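Local coordinates for fimbrial subunit type 1 (Actinomyces oris, PDB 3UXF), which forms the major structural subunit of a fimbria on the cell surface of this Gram-positive bacterium, where it is anchored to the peptidoglycan, at residues Val74-Asn85 and Leu110-Gly121; Leu439-Val448 and Asp461-Ala469. All coordinates share one frame; numbering follows the deposited sequence.

Contact 1 (Val74-Asn85 and Leu110-Gly121)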
loop_
_atom_site.group_PDB
_atom_site.type_symbol
_atom_site.label_atom_id
_atom_site.label_comp_id
_atom_site.label_asym_id
_atom_site.label_seq_id
_atom_site.Cartn_x
_atom_site.Cartn_y
_atom_site.Cartn_z
ATOM N N VAL A 74 10.509 -14.522 -6.952
ATOM C CA VAL A 74 11.373 -13.569 -6.271
ATOM C C VAL A 74 12.817 -14.035 -6.313
ATOM O O VAL A 74 13.118 -15.134 -5.830
ATOM C CB VAL A 74 10.956 -13.405 -4.816
ATOM C CG1 VAL A 74 11.786 -12.330 -4.111
ATOM C CG2 VAL A 74 9.450 -13.109 -4.749
ATOM N N SER A 75 13.703 -13.218 -6.882
ATOM C CA SER A 75 15.119 -13.568 -6.994
ATOM C C SER A 75 15.895 -13.115 -5.784
ATOM O O SER A 75 15.428 -12.290 -5.008
ATOM C CB SER A 75 15.731 -12.927 -8.247
ATOM O OG SER A 75 15.843 -11.522 -8.076
ATOM N N ASP A 76 17.098 -13.672 -5.617
ATOM C CA ASP A 76 18.029 -13.239 -4.600
ATOM C C ASP A 76 17.595 -13.510 -3.167
ATOM O O ASP A 76 18.000 -12.801 -2.252
ATOM C CB ASP A 76 18.411 -11.748 -4.774
ATOM C CG ASP A 76 19.792 -11.455 -4.257
ATOM O OD1 ASP A 76 20.656 -12.367 -4.334
ATOM O OD2 ASP A 76 20.017 -10.344 -3.728
ATOM N N VAL A 77 16.846 -14.592 -2.966
ATOM C CA VAL A 77 16.449 -15.002 -1.637
ATOM C C VAL A 77 17.238 -16.264 -1.293
ATOM O O VAL A 77 17.260 -17.179 -2.088
ATOM C CB VAL A 77 14.960 -15.330 -1.599
ATOM C CG1 VAL A 77 14.580 -15.867 -0.255
ATOM C CG2 VAL A 77 14.144 -14.052 -1.908
ATOM N N GLU A 78 17.870 -16.284 -0.135
ATOM C CA GLU A 78 18.647 -17.475 0.255
ATOM C C GLU A 78 17.813 -18.385 1.146
ATOM O O GLU A 78 17.212 -17.917 2.119
ATOM C CB GLU A 78 19.887 -17.045 1.020
ATOM C CG GLU A 78 20.755 -18.207 1.407
ATOM C CD GLU A 78 21.858 -17.774 2.353
ATOM O OE1 GLU A 78 21.629 -17.698 3.578
ATOM O OE2 GLU A 78 22.965 -17.478 1.848
ATOM N N PHE A 79 17.790 -19.685 0.837
ATOM C CA PHE A 79 17.216 -20.699 1.715
ATOM C C PHE A 79 18.308 -21.582 2.244
ATOM O O PHE A 79 19.237 -21.905 1.517
ATOM C CB PHE A 79 16.181 -21.554 0.976
ATOM C CG PHE A 79 14.870 -20.842 0.801
ATOM C CD1 PHE A 79 13.920 -20.922 1.782
ATOM C CD2 PHE A 79 14.623 -20.077 -0.325
ATOM C CE1 PHE A 79 12.691 -20.237 1.661
ATOM C CE2 PHE A 79 13.415 -19.380 -0.442
ATOM C CZ PHE A 79 12.439 -19.508 0.539
ATOM N N THR A 80 18.196 -21.919 3.513
ATOM C CA THR A 80 19.081 -22.889 4.134
ATOM C C THR A 80 18.255 -24.118 4.503
ATOM O O THR A 80 17.162 -24.000 5.040
ATOM C CB THR A 80 19.708 -22.310 5.380
ATOM O OG1 THR A 80 20.564 -21.236 4.997
ATOM C CG2 THR A 80 20.526 -23.380 6.105
ATOM N N ILE A 81 18.780 -25.306 4.225
ATOM C CA ILE A 81 18.153 -26.511 4.739
ATOM C C ILE A 81 19.061 -27.144 5.784
ATOM O O ILE A 81 20.286 -27.191 5.597
ATOM C CB ILE A 81 17.779 -27.500 3.606
ATOM C CG1 ILE A 81 19.018 -28.010 2.857
ATOM C CG2 ILE A 81 16.848 -26.810 2.624
ATOM C CD1 ILE A 81 18.693 -29.120 1.832
ATOM N N THR A 82 18.475 -27.630 6.875
ATOM C CA THR A 82 19.273 -28.301 7.897
ATOM C C THR A 82 18.719 -29.705 8.120
ATOM O O THR A 82 17.530 -29.852 8.411
ATOM C CB THR A 82 19.221 -27.536 9.216
ATOM O OG1 THR A 82 19.706 -26.206 8.992
ATOM C CG2 THR A 82 20.077 -28.238 10.271
ATOM N N LYS A 83 19.545 -30.751 7.958
ATOM C CA LYS A 83 19.050 -32.109 8.176
ATOM C C LYS A 83 18.722 -32.372 9.643
ATOM O O LYS A 83 19.466 -31.943 10.528
ATOM C CB LYS A 83 20.065 -33.164 7.689
ATOM C CG LYS A 83 19.478 -34.578 7.603
ATOM C CD LYS A 83 20.484 -35.543 6.921
ATOM C CE LYS A 83 20.551 -36.914 7.588
ATOM N NZ LYS A 83 19.307 -37.690 7.668
ATOM N N LEU A 84 17.594 -33.022 9.891
ATOM C CA LEU A 84 17.178 -33.300 11.265
ATOM C C LEU A 84 17.675 -34.670 11.647
ATOM O O LEU A 84 17.904 -35.541 10.784
ATOM C CB LEU A 84 15.666 -33.227 11.413
ATOM C CG LEU A 84 15.051 -31.878 10.998
ATOM C CD1 LEU A 84 13.573 -31.853 11.350
ATOM C CD2 LEU A 84 15.791 -30.683 11.637
ATOM N N ASN A 85 17.847 -34.871 12.952
ATOM C CA ASN A 85 18.355 -36.146 13.444
ATOM C C ASN A 85 17.215 -37.137 13.629
ATOM O O ASN A 85 16.863 -37.534 14.752
ATOM C CB ASN A 85 19.082 -35.914 14.762
ATOM C CG ASN A 85 20.433 -35.244 14.567
ATOM O OD1 ASN A 85 20.850 -34.401 15.369
ATOM N ND2 ASN A 85 21.126 -35.621 13.494
ATOM N N LEU A 110 15.952 -30.910 16.870
ATOM C CA LEU A 110 16.515 -32.084 16.171
ATOM C C LEU A 110 17.568 -31.734 15.119
ATOM O O LEU A 110 18.057 -32.617 14.403
ATOM C CB LEU A 110 15.389 -32.886 15.518
ATOM C CG LEU A 110 14.406 -33.588 16.439
ATOM C CD1 LEU A 110 13.161 -33.920 15.648
ATOM C CD2 LEU A 110 15.014 -34.828 17.060
ATOM N N LYS A 111 17.956 -30.461 15.035
ATOM C CA LYS A 111 18.890 -30.041 13.993
ATOM C C LYS A 111 20.241 -30.683 14.116
ATOM O O LYS A 111 20.810 -30.693 15.210
ATOM C CB LYS A 111 19.073 -28.516 13.971
ATOM C CG LYS A 111 17.895 -27.777 13.368
ATOM C CD LYS A 111 18.182 -26.289 13.182
ATOM C CE LYS A 111 17.993 -25.527 14.480
ATOM N NZ LYS A 111 18.289 -24.071 14.264
ATOM N N SER A 112 20.758 -31.185 12.992
ATOM C CA SER A 112 22.136 -31.674 12.906
ATOM C C SER A 112 23.017 -30.515 12.471
ATOM O O SER A 112 22.528 -29.409 12.272
ATOM C CB SER A 112 22.251 -32.816 11.881
ATOM O OG SER A 112 22.208 -32.328 10.546
ATOM N N THR A 113 24.305 -30.792 12.271
ATOM C CA THR A 113 25.213 -29.822 11.699
ATOM C C THR A 113 25.301 -29.936 10.173
ATOM O O THR A 113 26.106 -29.250 9.548
ATOM C CB THR A 113 26.631 -29.975 12.277
ATOM O OG1 THR A 113 27.068 -31.323 12.089
ATOM C CG2 THR A 113 26.612 -29.657 13.749
ATOM N N THR A 114 24.467 -30.788 9.576
ATOM C CA THR A 114 24.453 -30.935 8.129
ATOM C C THR A 114 23.563 -29.865 7.494
ATOM O O THR A 114 22.342 -29.905 7.647
ATOM C CB THR A 114 23.938 -32.322 7.747
ATOM O OG1 THR A 114 24.856 -33.302 8.263
ATOM C CG2 THR A 114 23.840 -32.486 6.244
ATOM N N VAL A 115 24.192 -28.918 6.809
ATOM C CA VAL A 115 23.515 -27.712 6.300
ATOM C C VAL A 115 23.868 -27.445 4.825
ATOM O O VAL A 115 24.994 -27.685 4.414
ATOM C CB VAL A 115 23.981 -26.496 7.142
ATOM C CG1 VAL A 115 23.331 -25.229 6.672
ATOM C CG2 VAL A 115 23.680 -26.729 8.605
ATOM N N GLN A 116 22.908 -26.978 4.019
ATOM C CA GLN A 116 23.176 -26.553 2.660
ATOM C C GLN A 116 22.386 -25.284 2.402
ATOM O O GLN A 116 21.336 -25.084 3.023
ATOM C CB GLN A 116 22.714 -27.617 1.660
ATOM C CG GLN A 116 23.664 -28.827 1.583
ATOM C CD GLN A 116 25.048 -28.450 1.063
ATOM O OE1 GLN A 116 25.209 -27.591 0.176
ATOM N NE2 GLN A 116 26.051 -29.102 1.608
ATOM N N LYS A 117 22.885 -24.447 1.498
ATOM C CA LYS A 117 22.221 -23.197 1.147
ATOM C C LYS A 117 22.155 -22.993 -0.358
ATOM O O LYS A 117 23.009 -23.468 -1.100
ATOM C CB LYS A 117 22.950 -21.997 1.758
ATOM C CG LYS A 117 23.355 -22.146 3.203
ATOM C CD LYS A 117 24.188 -20.950 3.642
ATOM C CE LYS A 117 25.623 -21.059 3.144
ATOM N NZ LYS A 117 25.920 -20.113 2.034
ATOM N N ILE A 118 21.136 -22.260 -0.790
ATOM C CA ILE A 118 20.957 -21.907 -2.190
ATOM C C ILE A 118 20.239 -20.565 -2.272
ATOM O O ILE A 118 19.384 -20.266 -1.445
ATOM C CB ILE A 118 20.115 -22.943 -2.940
ATOM C CG1 ILE A 118 20.964 -24.153 -3.315
ATOM C CG2 ILE A 118 19.519 -22.329 -4.193
ATOM C CD1 ILE A 118 20.666 -24.687 -4.690
ATOM N N THR A 119 20.591 -19.763 -3.270
ATOM C CA THR A 119 19.948 -18.469 -3.470
ATOM C C THR A 119 19.136 -18.512 -4.755
ATOM O O THR A 119 19.598 -19.035 -5.765
ATOM C CB THR A 119 20.973 -17.329 -3.535
ATOM O OG1 THR A 119 21.666 -17.240 -2.286
ATOM C CG2 THR A 119 20.277 -16.009 -3.815
ATOM N N THR A 120 17.921 -17.975 -4.721
ATOM C CA THR A 120 17.064 -18.055 -5.883
ATOM C C THR A 120 17.549 -17.112 -6.982
ATOM O O THR A 120 18.150 -16.056 -6.716
ATOM C CB THR A 120 15.614 -17.654 -5.549
ATOM O OG1 THR A 120 15.598 -16.286 -5.094
ATOM C CG2 THR A 120 15.023 -18.552 -4.458
ATOM N N GLY A 121 17.258 -17.513 -8.207
ATOM C CA GLY A 121 17.519 -16.693 -9.369
ATOM C C GLY A 121 16.211 -16.098 -9.859
ATOM O O GLY A 121 15.239 -16.011 -9.106
HETATM O O HOH W 1 24.549 -18.149 -0.026
#
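Thr-120 and Val-77 close one end of an antiparallel strand pair, 78-84 against 114-119, in a beta sheet of the N-terminal pilin domain; strand 114-119 is the outermost of that sheet within the chain. The regular part of the ladder runs through Phe-79 with Ile-118 and Ile-81 with Gln-116, each a hydrogen-bonded pair. The face carrying Phe-79, Ile-81 and, only partly covered, Ile-118 is buried against the opposing sheet: the ring of Phe-79 meets Ala-126 and Val-47, and Ile-81 meets Phe-128 and Leu-45. Thr-120 CG2 comes to the edge of the Phe-79 ring. The hydroxyl of Thr-120 is gripped twice, giving its proton to Val-74 O at 2.8 Å, on a lone pair, and taking the N-H of Val-77 at 3.0 Å. Placing OG1 between the backbone N and the carbonyl carbon (chi1 61°) turns it to both partners.

The face of Glu-78, Thr-80 and Thr-82 is polar and turned to solvent, with Val-115, Lys-117 and Thr-119 on the exposed edge strand. Its one tight spot is Thr-80 CG2 on Val-115 CG1 at 3.4 Å, while Thr-80 OG1 lies beside Lys-117 CG and bonds to Thr-143. Glu-78 OE2 and Lys-117 NZ form only a long salt bridge of 4.0 Å; a water lies between them, bound to OE2 and, weakly, to NZ. OE1 of Glu-78 goes to Thr-143.

Beyond Thr-82 the register slips by two residues, a beta bulge, as the chain turns a corner at Thr-113 between strands 111-112 and 114-119. Ser-112 holds this corner: its OG accepts from Thr-114 N in an ST turn, and Lys-83 O receives both Ser-112 N at 2.9 Å and, from above the carbonyl plane, Ser-112 OG at 2.8 Å.

Contact 2 (Leu439-Val448 and Asp461-Ala469). With CA (calcium ion), chain B.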
loop_
_atom_site.group_PDB
_atom_site.type_symbol
_atom_site.label_atom_id
_atom_site.label_comp_id
_atom_site.label_asym_id
_atom_site.label_seq_id
_atom_site.Cartn_x
_atom_site.Cartn_y
_atom_site.Cartn_z
ATOM N N LEU A 439 -18.457 6.150 -14.421
ATOM C CA LEU A 439 -18.894 7.454 -13.957
ATOM C C LEU A 439 -20.377 7.602 -14.128
ATOM O O LEU A 439 -20.984 7.034 -15.041
ATOM C CB LEU A 439 -18.260 8.523 -14.813
ATOM C CG LEU A 439 -16.884 9.110 -14.467
ATOM C CD1 LEU A 439 -16.091 8.534 -13.300
ATOM C CD2 LEU A 439 -16.060 9.661 -15.662
ATOM N N THR A 440 -20.976 8.385 -13.243
ATOM C CA THR A 440 -22.391 8.656 -13.316
ATOM C C THR A 440 -22.630 10.155 -13.363
ATOM O O THR A 440 -21.687 10.952 -13.301
ATOM C CB THR A 440 -23.108 8.145 -12.098
ATOM O OG1 THR A 440 -22.835 8.988 -10.970
ATOM C CG2 THR A 440 -22.657 6.708 -11.751
ATOM N N ASP A 441 -23.891 10.515 -13.431
ATOM C CA ASP A 441 -24.212 11.947 -13.457
ATOM C C ASP A 441 -23.865 12.610 -12.126
ATOM O O ASP A 441 -23.901 13.841 -12.048
ATOM C CB ASP A 441 -25.693 12.172 -13.768
ATOM C CG ASP A 441 -26.006 11.999 -15.212
ATOM O OD1 ASP A 441 -25.090 12.172 -16.058
ATOM O OD2 ASP A 441 -27.185 11.682 -15.486
ATOM N N GLU A 442 -23.542 11.831 -11.091
ATOM C CA GLU A 442 -23.136 12.441 -9.830
ATOM C C GLU A 442 -21.669 12.904 -9.867
ATOM O O GLU A 442 -21.235 13.679 -9.005
ATOM C CB GLU A 442 -23.354 11.509 -8.655
ATOM C CG GLU A 442 -24.837 11.261 -8.402
ATOM C CD GLU A 442 -25.081 10.429 -7.175
ATOM O OE1 GLU A 442 -24.195 9.626 -6.800
ATOM O OE2 GLU A 442 -26.173 10.581 -6.587
ATOM N N ASP A 443 -20.919 12.461 -10.867
ATOM C CA ASP A 443 -19.452 12.671 -10.898
ATOM C C ASP A 443 -19.098 13.912 -11.715
ATOM O O ASP A 443 -18.391 13.847 -12.715
ATOM C CB ASP A 443 -18.763 11.443 -11.474
ATOM C CG ASP A 443 -18.931 10.228 -10.587
ATOM O OD1 ASP A 443 -18.703 10.325 -9.364
ATOM O OD2 ASP A 443 -19.328 9.163 -11.101
ATOM N N TYR A 444 -19.597 15.063 -11.257
ATOM C CA TYR A 444 -19.366 16.336 -11.937
ATOM C C TYR A 444 -18.962 17.438 -10.967
ATOM O O TYR A 444 -19.307 17.408 -9.777
ATOM C CB TYR A 444 -20.627 16.783 -12.664
ATOM C CG TYR A 444 -20.800 16.168 -14.019
ATOM C CD1 TYR A 444 -20.183 16.717 -15.121
ATOM C CD2 TYR A 444 -21.638 15.070 -14.200
ATOM C CE1 TYR A 444 -20.343 16.176 -16.361
ATOM C CE2 TYR A 444 -21.805 14.517 -15.465
ATOM C CZ TYR A 444 -21.169 15.096 -16.531
ATOM O OH TYR A 444 -21.331 14.573 -17.807
ATOM N N TYR A 445 -18.261 18.426 -11.507
ATOM C CA TYR A 445 -18.242 19.748 -10.894
ATOM C C TYR A 445 -19.194 20.652 -11.681
ATOM O O TYR A 445 -19.570 20.319 -12.803
ATOM C CB TYR A 445 -16.833 20.333 -11.009
ATOM C CG TYR A 445 -15.831 19.574 -10.189
ATOM C CD1 TYR A 445 -16.001 19.441 -8.812
ATOM C CD2 TYR A 445 -14.706 19.005 -10.770
ATOM C CE1 TYR A 445 -15.065 18.726 -8.035
ATOM C CE2 TYR A 445 -13.754 18.287 -10.011
ATOM C CZ TYR A 445 -13.946 18.162 -8.634
ATOM O OH TYR A 445 -13.042 17.434 -7.875
ATOM N N CYS A 446 -19.557 21.803 -11.111
ATOM C CA CYS A 446 -20.404 22.791 -11.789
ATOM C C CYS A 446 -19.786 24.151 -11.587
ATOM O O CYS A 446 -19.420 24.490 -10.459
ATOM C CB CYS A 446 -21.827 22.823 -11.147
ATOM S SG CYS A 446 -22.902 21.546 -11.935
ATOM N N LEU A 447 -19.688 24.936 -12.650
ATOM C CA LEU A 447 -19.456 26.386 -12.477
ATOM C C LEU A 447 -20.782 27.053 -12.214
ATOM O O LEU A 447 -21.778 26.700 -12.822
ATOM C CB LEU A 447 -18.882 26.979 -13.751
ATOM C CG LEU A 447 -17.528 26.458 -14.194
ATOM C CD1 LEU A 447 -17.188 27.051 -15.535
ATOM C CD2 LEU A 447 -16.470 26.775 -13.145
ATOM N N VAL A 448 -20.815 28.012 -11.293
ATOM C CA VAL A 448 -21.966 28.903 -11.201
ATOM C C VAL A 448 -21.451 30.295 -11.482
ATOM O O VAL A 448 -20.543 30.787 -10.820
ATOM C CB VAL A 448 -22.607 28.840 -9.808
ATOM C CG1 VAL A 448 -23.653 29.951 -9.642
ATOM C CG2 VAL A 448 -23.234 27.439 -9.581
ATOM N N ASP A 461 -28.530 28.252 -15.678
ATOM C CA ASP A 461 -28.200 27.033 -14.961
ATOM C C ASP A 461 -26.734 27.025 -14.540
ATOM O O ASP A 461 -25.919 27.742 -15.116
ATOM C CB ASP A 461 -28.371 25.854 -15.926
ATOM C CG ASP A 461 -29.821 25.492 -16.159
ATOM O OD1 ASP A 461 -30.630 25.515 -15.209
ATOM O OD2 ASP A 461 -30.142 25.182 -17.320
ATOM N N PRO A 462 -26.384 26.158 -13.576
ATOM C CA PRO A 462 -24.967 25.815 -13.371
ATOM C C PRO A 462 -24.448 25.105 -14.604
ATOM O O PRO A 462 -25.242 24.565 -15.404
ATOM C CB PRO A 462 -24.984 24.822 -12.205
ATOM C CG PRO A 462 -26.357 24.892 -11.600
ATOM C CD PRO A 462 -27.269 25.303 -12.776
ATOM N N LEU A 463 -23.121 25.087 -14.750
ATOM C CA LEU A 463 -22.496 24.537 -15.947
ATOM C C LEU A 463 -21.587 23.377 -15.569
ATOM O O LEU A 463 -20.489 23.582 -15.044
ATOM C CB LEU A 463 -21.647 25.636 -16.578
ATOM C CG LEU A 463 -22.423 26.925 -16.851
ATOM C CD1 LEU A 463 -21.461 27.994 -17.378
ATOM C CD2 LEU A 463 -23.556 26.671 -17.822
ATOM N N PRO A 464 -22.021 22.141 -15.834
ATOM C CA PRO A 464 -21.249 20.964 -15.410
ATOM C C PRO A 464 -20.007 20.810 -16.240
ATOM O O PRO A 464 -20.010 21.125 -17.439
ATOM C CB PRO A 464 -22.208 19.804 -15.648
ATOM C CG PRO A 464 -23.566 20.445 -15.549
ATOM C CD PRO A 464 -23.389 21.785 -16.220
ATOM N N PHE A 465 -18.969 20.284 -15.606
ATOM C CA PHE A 465 -17.725 19.918 -16.286
ATOM C C PHE A 465 -16.991 18.896 -15.460
ATOM O O PHE A 465 -17.307 18.689 -14.288
ATOM C CB PHE A 465 -16.830 21.155 -16.526
ATOM C CG PHE A 465 -16.217 21.711 -15.262
ATOM C CD1 PHE A 465 -16.941 22.598 -14.481
ATOM C CD2 PHE A 465 -14.911 21.374 -14.871
ATOM C CE1 PHE A 465 -16.431 23.128 -13.295
ATOM C CE2 PHE A 465 -14.388 21.918 -13.684
ATOM C CZ PHE A 465 -15.133 22.787 -12.904
ATOM N N ARG A 466 -16.027 18.223 -16.081
ATOM C CA ARG A 466 -15.209 17.235 -15.393
ATOM C C ARG A 466 -13.743 17.565 -15.557
ATOM O O ARG A 466 -13.319 18.089 -16.601
ATOM C CB ARG A 466 -15.474 15.838 -15.945
ATOM C CG ARG A 466 -16.788 15.262 -15.465
ATOM C CD ARG A 466 -17.031 13.902 -16.126
ATOM N NE ARG A 466 -18.177 13.247 -15.524
ATOM C CZ ARG A 466 -18.892 12.295 -16.127
ATOM N NH1 ARG A 466 -18.590 11.905 -17.369
ATOM N NH2 ARG A 466 -19.928 11.746 -15.488
ATOM N N VAL A 467 -12.971 17.247 -14.518
ATOM C CA VAL A 467 -11.523 17.212 -14.603
ATOM C C VAL A 467 -11.181 15.747 -14.639
ATOM O O VAL A 467 -11.517 15.002 -13.732
ATOM C CB VAL A 467 -10.873 17.931 -13.374
ATOM C CG1 VAL A 467 -9.358 17.702 -13.357
ATOM C CG2 VAL A 467 -11.175 19.433 -13.429
ATOM N N LEU A 468 -10.569 15.314 -15.746
ATOM C CA LEU A 468 -10.203 13.916 -15.902
ATOM C C LEU A 468 -8.757 13.633 -15.563
ATOM O O LEU A 468 -7.871 14.436 -15.847
ATOM C CB LEU A 468 -10.481 13.489 -17.340
ATOM C CG LEU A 468 -11.957 13.637 -17.751
ATOM C CD1 LEU A 468 -12.074 13.175 -19.194
ATOM C CD2 LEU A 468 -12.903 12.854 -16.826
ATOM N N ALA A 469 -8.523 12.490 -14.941
ATOM C CA ALA A 469 -7.183 12.067 -14.552
ATOM C C ALA A 469 -6.221 12.121 -15.724
ATOM O O ALA A 469 -5.047 12.465 -15.549
ATOM C CB ALA A 469 -7.232 10.643 -14.005
HETATM CA CA CA B . -32.421 24.526 -16.620
HETATM O O HOH W 2 -21.639 9.242 -16.740
HETATM O O HOH W 3 -34.632 23.892 -17.315
HETATM O O HOH W 4 -33.601 25.236 -14.547
HETATM O O HOH W 5 -31.928 23.060 -18.550
#
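Strands 444-448 and 463-465 run antiparallel at 144° as a beta hairpin of the prealbumin-like domain, with Tyr-445 opposite Phe-465 and Leu-447 opposite Leu-463 in hydrogen-bonded pairs. On the inner face Tyr-445 CB sits over the Phe-465 ring, 3.8 Å from its centroid, in a CH-pi contact. Leu-447 CG approaches the same ring at CE1, 3.6 Å away. With CG held between the backbone N and the carbonyl carbon (chi1 71°), the Phe-465 ring reaches back over the partner strand, and Val-356 packs against it. On the other face Cys-446 SG, in a disulfide with Cys-382, touches Pro-464 CG.

Past the strands, the extended side chain of Arg-466 lays its guanidinium flat on the Tyr-444 ring, planes 17° apart, a stacked cation-pi pair. Leu-439 CB and CD2 lie over the opposite face of the guanidinium. At its edge, NE bonds to Asp-443 O at 2.9 Å, whereas the bond from NH2 to Thr-440 O is bent and weak. At the far end Asp-461 binds a calcium ion through both carboxylate oxygens, three waters and Ser-387 O completing the site.

Carbonyls at its edge, a tyrosine ring on one face and leucine carbons on the other would restrict the guanidinium's rotation, so that one charged side chain ties the turn at 440-443 to the end of strand 463-465.

Both contacts join antiparallel strands, and both are partly buried, with one face toward a neighbouring sheet; they belong to different domains, their centres about 60 Å apart on opposite sides of the chain's centre, and share no element. Contact 1 is the longer ladder, and more of its touching residues are exposed: threonines and charged side chains populate its outward face, and threonine and serine hydroxyls bond to backbone carbonyls near one end and at the bulge. Contact 2 has a short ladder and a larger share of buried residues, with aromatic, proline and leucine packing. A stacked arginine joins its two segments, while a disulfide and a calcium site tie them to strand 376-385 and to Ser-387.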